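Long-range contacts in sugar kinase, pfkB family (Thermotoga maritima, PDB 2AJR), which probably phosphorylates a sugar phosphate using ATP, as a possible 1-phosphofructokinase of the PfkB carbohydrate kinase family: residues S266-A271 against A304-K310; I59-L64 against Y311-L315. All coordinates share one frame; numbering follows the deposited sequence.

Interaction 1 (S266-A271 against A304-K310); sequences SHLLGA and ATRRKEK. With MG (magnesium ion), chain C.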
loop_
_atom_site.group_PDB
_atom_site.type_symbol
_atom_site.label_atom_id
_atom_site.label_comp_id
_atom_site.label_asym_id
_atom_site.label_seq_id
_atom_site.Cartn_x
_atom_site.Cartn_y
_atom_site.Cartn_z
ATOM N N SER A 266 -18.265 2.763 -8.412
ATOM C CA SER A 266 -17.319 2.231 -7.439
ATOM C C SER A 266 -16.988 0.745 -7.666
ATOM O O SER A 266 -15.999 0.232 -7.128
ATOM C CB SER A 266 -17.832 2.458 -5.999
ATOM O OG SER A 266 -18.926 1.612 -5.684
ATOM N N HIS A 267 -17.801 0.055 -8.460
ATOM C CA HIS A 267 -17.600 -1.372 -8.718
ATOM C C HIS A 267 -16.815 -1.616 -10.012
ATOM O O HIS A 267 -16.784 -2.737 -10.508
ATOM C CB HIS A 267 -18.955 -2.092 -8.821
ATOM C CG HIS A 267 -19.728 -2.154 -7.541
ATOM N ND1 HIS A 267 -20.901 -2.873 -7.423
ATOM C CD2 HIS A 267 -19.495 -1.610 -6.322
ATOM C CE1 HIS A 267 -21.366 -2.751 -6.192
ATOM N NE2 HIS A 267 -20.526 -1.999 -5.500
ATOM N N LEU A 268 -16.162 -0.584 -10.534
ATOM C CA LEU A 268 -15.591 -0.617 -11.877
ATOM C C LEU A 268 -14.197 -1.204 -12.001
ATOM O O LEU A 268 -13.711 -1.390 -13.133
ATOM C CB LEU A 268 -15.521 0.802 -12.446
ATOM C CG LEU A 268 -16.718 1.362 -13.194
ATOM C CD1 LEU A 268 -16.461 2.812 -13.480
ATOM C CD2 LEU A 268 -16.959 0.586 -14.484
ATOM N N LEU A 269 -13.502 -1.451 -10.897
ATOM C CA LEU A 269 -12.119 -1.889 -11.043
ATOM C C LEU A 269 -12.060 -3.170 -11.861
ATOM O O LEU A 269 -12.636 -4.189 -11.469
ATOM C CB LEU A 269 -11.450 -2.119 -9.703
ATOM C CG LEU A 269 -9.986 -2.543 -9.822
ATOM C CD1 LEU A 269 -9.123 -1.393 -10.375
ATOM C CD2 LEU A 269 -9.483 -3.026 -8.483
ATOM N N GLY A 270 -11.370 -3.105 -13.000
ATOM C CA GLY A 270 -11.097 -4.292 -13.826
ATOM C C GLY A 270 -12.166 -4.682 -14.836
ATOM O O GLY A 270 -12.017 -5.695 -15.536
ATOM N N ALA A 271 -13.234 -3.885 -14.912
ATOM C CA ALA A 271 -14.348 -4.142 -15.819
ATOM C C ALA A 271 -13.916 -4.165 -17.284
ATOM O O ALA A 271 -14.454 -4.939 -18.090
ATOM C CB ALA A 271 -15.454 -3.082 -15.618
ATOM N N ALA A 304 -18.854 -7.703 -14.485
ATOM C CA ALA A 304 -17.758 -7.330 -13.602
ATOM C C ALA A 304 -18.180 -6.273 -12.591
ATOM O O ALA A 304 -17.722 -6.293 -11.449
ATOM C CB ALA A 304 -16.561 -6.846 -14.401
ATOM N N THR A 305 -19.065 -5.369 -12.984
ATOM C CA THR A 305 -19.490 -4.315 -12.073
ATOM C C THR A 305 -20.463 -4.792 -10.997
ATOM O O THR A 305 -20.751 -4.063 -10.064
ATOM C CB THR A 305 -20.186 -3.174 -12.811
ATOM O OG1 THR A 305 -21.540 -3.559 -13.093
ATOM C CG2 THR A 305 -19.463 -2.840 -14.101
ATOM N N ARG A 306 -21.001 -5.992 -11.101
ATOM C CA ARG A 306 -22.003 -6.390 -10.105
ATOM C C ARG A 306 -21.427 -6.625 -8.723
ATOM O O ARG A 306 -22.192 -6.811 -7.798
ATOM C CB ARG A 306 -22.806 -7.625 -10.537
ATOM C CG ARG A 306 -23.590 -7.462 -11.826
ATOM C CD ARG A 306 -24.185 -6.080 -11.958
ATOM N NE ARG A 306 -24.929 -5.910 -13.199
ATOM C CZ ARG A 306 -25.391 -4.740 -13.641
ATOM N NH1 ARG A 306 -25.211 -3.625 -12.937
ATOM N NH2 ARG A 306 -26.051 -4.686 -14.793
ATOM N N ARG A 307 -20.103 -6.620 -8.571
ATOM C CA ARG A 307 -19.484 -6.755 -7.253
ATOM C C ARG A 307 -18.496 -5.647 -6.966
ATOM O O ARG A 307 -17.830 -5.169 -7.869
ATOM C CB ARG A 307 -18.760 -8.085 -7.146
ATOM C CG ARG A 307 -19.638 -9.240 -7.443
ATOM C CD ARG A 307 -18.950 -10.540 -7.166
ATOM N NE ARG A 307 -19.682 -11.635 -7.775
ATOM C CZ ARG A 307 -19.435 -12.922 -7.567
ATOM N NH1 ARG A 307 -18.458 -13.301 -6.756
ATOM N NH2 ARG A 307 -20.180 -13.840 -8.172
ATOM N N LYS A 308 -18.380 -5.270 -5.697
ATOM C CA LYS A 308 -17.435 -4.234 -5.279
ATOM C C LYS A 308 -15.984 -4.638 -5.496
ATOM O O LYS A 308 -15.143 -3.784 -5.748
ATOM C CB LYS A 308 -17.675 -3.791 -3.819
ATOM C CG LYS A 308 -17.424 -4.824 -2.724
ATOM C CD LYS A 308 -17.722 -4.230 -1.305
ATOM C CE LYS A 308 -17.935 -5.300 -0.225
ATOM N NZ LYS A 308 -16.988 -6.435 -0.354
ATOM N N GLU A 309 -15.699 -5.932 -5.418
ATOM C CA GLU A 309 -14.337 -6.425 -5.650
ATOM C C GLU A 309 -14.104 -6.564 -7.128
ATOM O O GLU A 309 -15.052 -6.707 -7.897
ATOM C CB GLU A 309 -14.087 -7.805 -5.033
ATOM C CG GLU A 309 -14.627 -7.988 -3.647
ATOM C CD GLU A 309 -16.095 -8.382 -3.625
ATOM O OE1 GLU A 309 -16.600 -8.895 -4.656
ATOM O OE2 GLU A 309 -16.727 -8.176 -2.563
ATOM N N LYS A 310 -12.832 -6.531 -7.502
ATOM C CA LYS A 310 -12.388 -6.979 -8.801
ATOM C C LYS A 310 -12.924 -8.386 -8.938
ATOM O O LYS A 310 -12.577 -9.261 -8.136
ATOM C CB LYS A 310 -10.855 -6.982 -8.892
ATOM C CG LYS A 310 -10.313 -7.254 -10.301
ATOM C CD LYS A 310 -8.854 -6.784 -10.488
ATOM C CE LYS A 310 -7.875 -7.588 -9.646
ATOM N NZ LYS A 310 -6.459 -7.435 -10.106
HETATM MG MG MG C . -16.068 -5.056 -9.490
#
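A magnesium site of backbone carbonyls, probably equivalent in position to the monovalent-cation site of ribokinase-family enzymes, joins 266-271 to 304-310. The ion lies 2.4 Å from R307 O and 2.5 Å from E309 O; H267 O and A304 O stand farther from the magnesium ion, at 2.6 Å and 2.8 Å, and also belong to the site. H267 also holds the loops together with its ring. Its ND1 donates to T305 O at 2.9 Å, the acceptor lying 7° out of the ring plane and the N-H...O angle being a bent 135°. One face of the same ring rests on the backbone of R307 and K308, with K308 CA 3.5 Å from CD2, while NE2 bonds to E113. CG sits anti to the carbonyl carbon (chi1 -68°), which swings the ring across to the other loop. Replacing the imidazole by the methyl of an alanine is likely to leave T305 O and E113 without their ring partner and open a gap beside K308. Farther along, A271 CB meets A304 CB at 4.1 Å, where G270, at the N-cap position of helix 271-286, and A271 begin the family's GAGD motif. With partners at both nitrogens, the imidazole may well be doubly protonated, while the carbonyl of H267 faces the metal, so one residue offers a donor to T305 and an acceptor to the ion.

Interaction 2 (I59-L64 against Y311-L315); sequences IALSKL and YMPDL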
loop_
_atom_site.group_PDB
_atom_site.type_symbol
_atom_site.label_atom_id
_atom_site.label_comp_id
_atom_site.label_asym_id
_atom_site.label_seq_id
_atom_site.Cartn_x
_atom_site.Cartn_y
_atom_site.Cartn_z
ATOM N N ILE A 59 -6.813 -14.043 -16.140
ATOM C CA ILE A 59 -7.688 -14.525 -15.067
ATOM C C ILE A 59 -9.112 -14.677 -15.628
ATOM O O ILE A 59 -9.709 -15.743 -15.509
ATOM C CB ILE A 59 -7.630 -13.603 -13.809
ATOM C CG1 ILE A 59 -6.231 -13.688 -13.170
ATOM C CG2 ILE A 59 -8.718 -13.983 -12.782
ATOM C CD1 ILE A 59 -5.857 -12.511 -12.265
ATOM N N ALA A 60 -9.625 -13.626 -16.263
ATOM C CA ALA A 60 -10.925 -13.663 -16.953
ATOM C C ALA A 60 -11.086 -14.866 -17.910
ATOM O O ALA A 60 -12.065 -15.608 -17.833
ATOM C CB ALA A 60 -11.144 -12.372 -17.716
ATOM N N LEU A 61 -10.136 -15.056 -18.815
ATOM C CA LEU A 61 -10.210 -16.183 -19.735
ATOM C C LEU A 61 -10.234 -17.540 -18.999
ATOM O O LEU A 61 -10.965 -18.462 -19.413
ATOM C CB LEU A 61 -9.072 -16.131 -20.759
ATOM C CG LEU A 61 -9.179 -15.006 -21.785
ATOM C CD1 LEU A 61 -7.914 -14.951 -22.634
ATOM C CD2 LEU A 61 -10.419 -15.162 -22.660
ATOM N N SER A 62 -9.473 -17.651 -17.908
ATOM C CA SER A 62 -9.444 -18.887 -17.122
ATOM C C SER A 62 -10.823 -19.248 -16.563
ATOM O O SER A 62 -11.214 -20.394 -16.626
ATOM C CB SER A 62 -8.412 -18.819 -15.991
ATOM O OG SER A 62 -8.932 -18.139 -14.869
ATOM N N LYS A 63 -11.573 -18.270 -16.068
ATOM C CA LYS A 63 -12.923 -18.519 -15.554
ATOM C C LYS A 63 -13.836 -19.081 -16.634
ATOM O O LYS A 63 -14.829 -19.743 -16.330
ATOM C CB LYS A 63 -13.564 -17.234 -15.022
ATOM C CG LYS A 63 -12.852 -16.567 -13.838
ATOM C CD LYS A 63 -13.259 -17.142 -12.490
ATOM C CE LYS A 63 -12.882 -16.179 -11.345
ATOM N NZ LYS A 63 -13.966 -15.176 -11.055
ATOM N N LEU A 64 -13.516 -18.792 -17.891
ATOM C CA LEU A 64 -14.319 -19.254 -19.017
ATOM C C LEU A 64 -13.707 -20.475 -19.700
ATOM O O LEU A 64 -14.098 -20.836 -20.812
ATOM C CB LEU A 64 -14.490 -18.125 -20.036
ATOM C CG LEU A 64 -15.118 -16.847 -19.500
ATOM C CD1 LEU A 64 -15.025 -15.695 -20.524
ATOM C CD2 LEU A 64 -16.548 -17.117 -19.067
ATOM N N TYR A 311 -13.823 -8.562 -9.905
ATOM C CA TYR A 311 -14.460 -9.821 -10.184
ATOM C C TYR A 311 -14.464 -10.014 -11.688
ATOM O O TYR A 311 -14.984 -9.202 -12.430
ATOM C CB TYR A 311 -15.882 -9.826 -9.626
ATOM C CG TYR A 311 -16.785 -10.941 -10.129
ATOM C CD1 TYR A 311 -16.560 -12.280 -9.788
ATOM C CD2 TYR A 311 -17.896 -10.649 -10.909
ATOM C CE1 TYR A 311 -17.409 -13.297 -10.250
ATOM C CE2 TYR A 311 -18.748 -11.638 -11.366
ATOM C CZ TYR A 311 -18.510 -12.960 -11.041
ATOM O OH TYR A 311 -19.390 -13.916 -11.535
HETATM N N MSE A 312 -13.835 -11.083 -12.129
HETATM C CA MSE A 312 -13.911 -11.500 -13.505
HETATM C C MSE A 312 -15.038 -12.531 -13.552
HETATM O O MSE A 312 -15.007 -13.514 -12.820
HETATM C CB MSE A 312 -12.585 -12.116 -13.937
HETATM C CG MSE A 312 -11.391 -11.194 -13.778
HETATM SE SE MSE A 312 -11.526 -9.518 -14.876
HETATM C CE MSE A 312 -11.520 -8.123 -13.420
ATOM N N PRO A 313 -16.049 -12.296 -14.394
ATOM C CA PRO A 313 -17.255 -13.113 -14.362
ATOM C C PRO A 313 -17.108 -14.475 -15.019
ATOM O O PRO A 313 -16.226 -14.659 -15.853
ATOM C CB PRO A 313 -18.249 -12.267 -15.155
ATOM C CG PRO A 313 -17.399 -11.542 -16.145
ATOM C CD PRO A 313 -16.128 -11.239 -15.417
ATOM N N ASP A 314 -17.961 -15.416 -14.626
ATOM C CA ASP A 314 -18.121 -16.667 -15.373
ATOM C C ASP A 314 -19.252 -16.557 -16.406
ATOM O O ASP A 314 -20.026 -15.589 -16.395
ATOM C CB ASP A 314 -18.306 -17.891 -14.448
ATOM C CG ASP A 314 -19.581 -17.837 -13.583
ATOM O OD1 ASP A 314 -20.574 -17.146 -13.909
ATOM O OD2 ASP A 314 -19.583 -18.541 -12.556
ATOM N N LEU A 315 -19.330 -17.550 -17.290
ATOM C CA LEU A 315 -20.281 -17.536 -18.405
ATOM C C LEU A 315 -21.733 -17.355 -17.956
ATOM O O LEU A 315 -22.485 -16.642 -18.597
ATOM C CB LEU A 315 -20.144 -18.808 -19.254
ATOM C CG LEU A 315 -20.974 -18.853 -20.545
ATOM C CD1 LEU A 315 -20.625 -17.669 -21.450
ATOM C CD2 LEU A 315 -20.793 -20.176 -21.279
#
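M312, a selenomethionine, directs its CB at the helix backbone of A60; CG lies anti to the carbonyl carbon, and the bend at chi2 (-61°) carries SE on past A60. CB lies 3.8 Å from A60 CA, and SE comes to 4.0 Å from A60 CB. The side chains of I59 and M312 cross at about a right angle, CG2 of the isoleucine touching CG of M312, also at 4.0 Å. K63, one turn on from A60, folds back through bends at chi2 and chi4. The resulting curl lays its methylenes beside M312 O and delivers NZ to that oxygen at 2.6 Å; the donor is in the carbonyl plane, with a C=O...N angle of 156°. Helix 53-63 follows the glycines that open the N-terminal PfkB signature and probably carries most of the rest, and its last turn is packed here against the extended linker that leads into helix 315-319. At the far end L64 reaches over with one branch only: CD2 stands 3.3 Å from L315 N and 4.0 Å from L315 CB. Y281 of helix 271-286 touches both leucines. D314 turns its carboxylate away from helix 53-63 and, as N-cap of helix 315-319, accepts from A317 N through OD1. Within the linker, one face of the Y311 ring covers P313 N, 4.1 Å above the centre of its plane, while R307 makes a cation-pi contact with the same ring.

In the fold
The centres of interactions 1 and 2 are about 13 Å apart, and the two meet directly, with G270 O 3.3 Å from M312 CE and A304 CB 3.5 Å from Y311 O. Along the chain the order is 59-64, 266-271, 304-310, 311-315, so interaction 1 is nested within the loop closed by interaction 2. The last two segments are consecutive parts of one connection, between helices 290-304 and 315-319: its first half meets the loop leading into helix 271-286, with the magnesium ion between them, and its second half packs on helix 53-63. This single connection thus ties the metal site to the helix that probably carries most of the N-terminal PfkB signature.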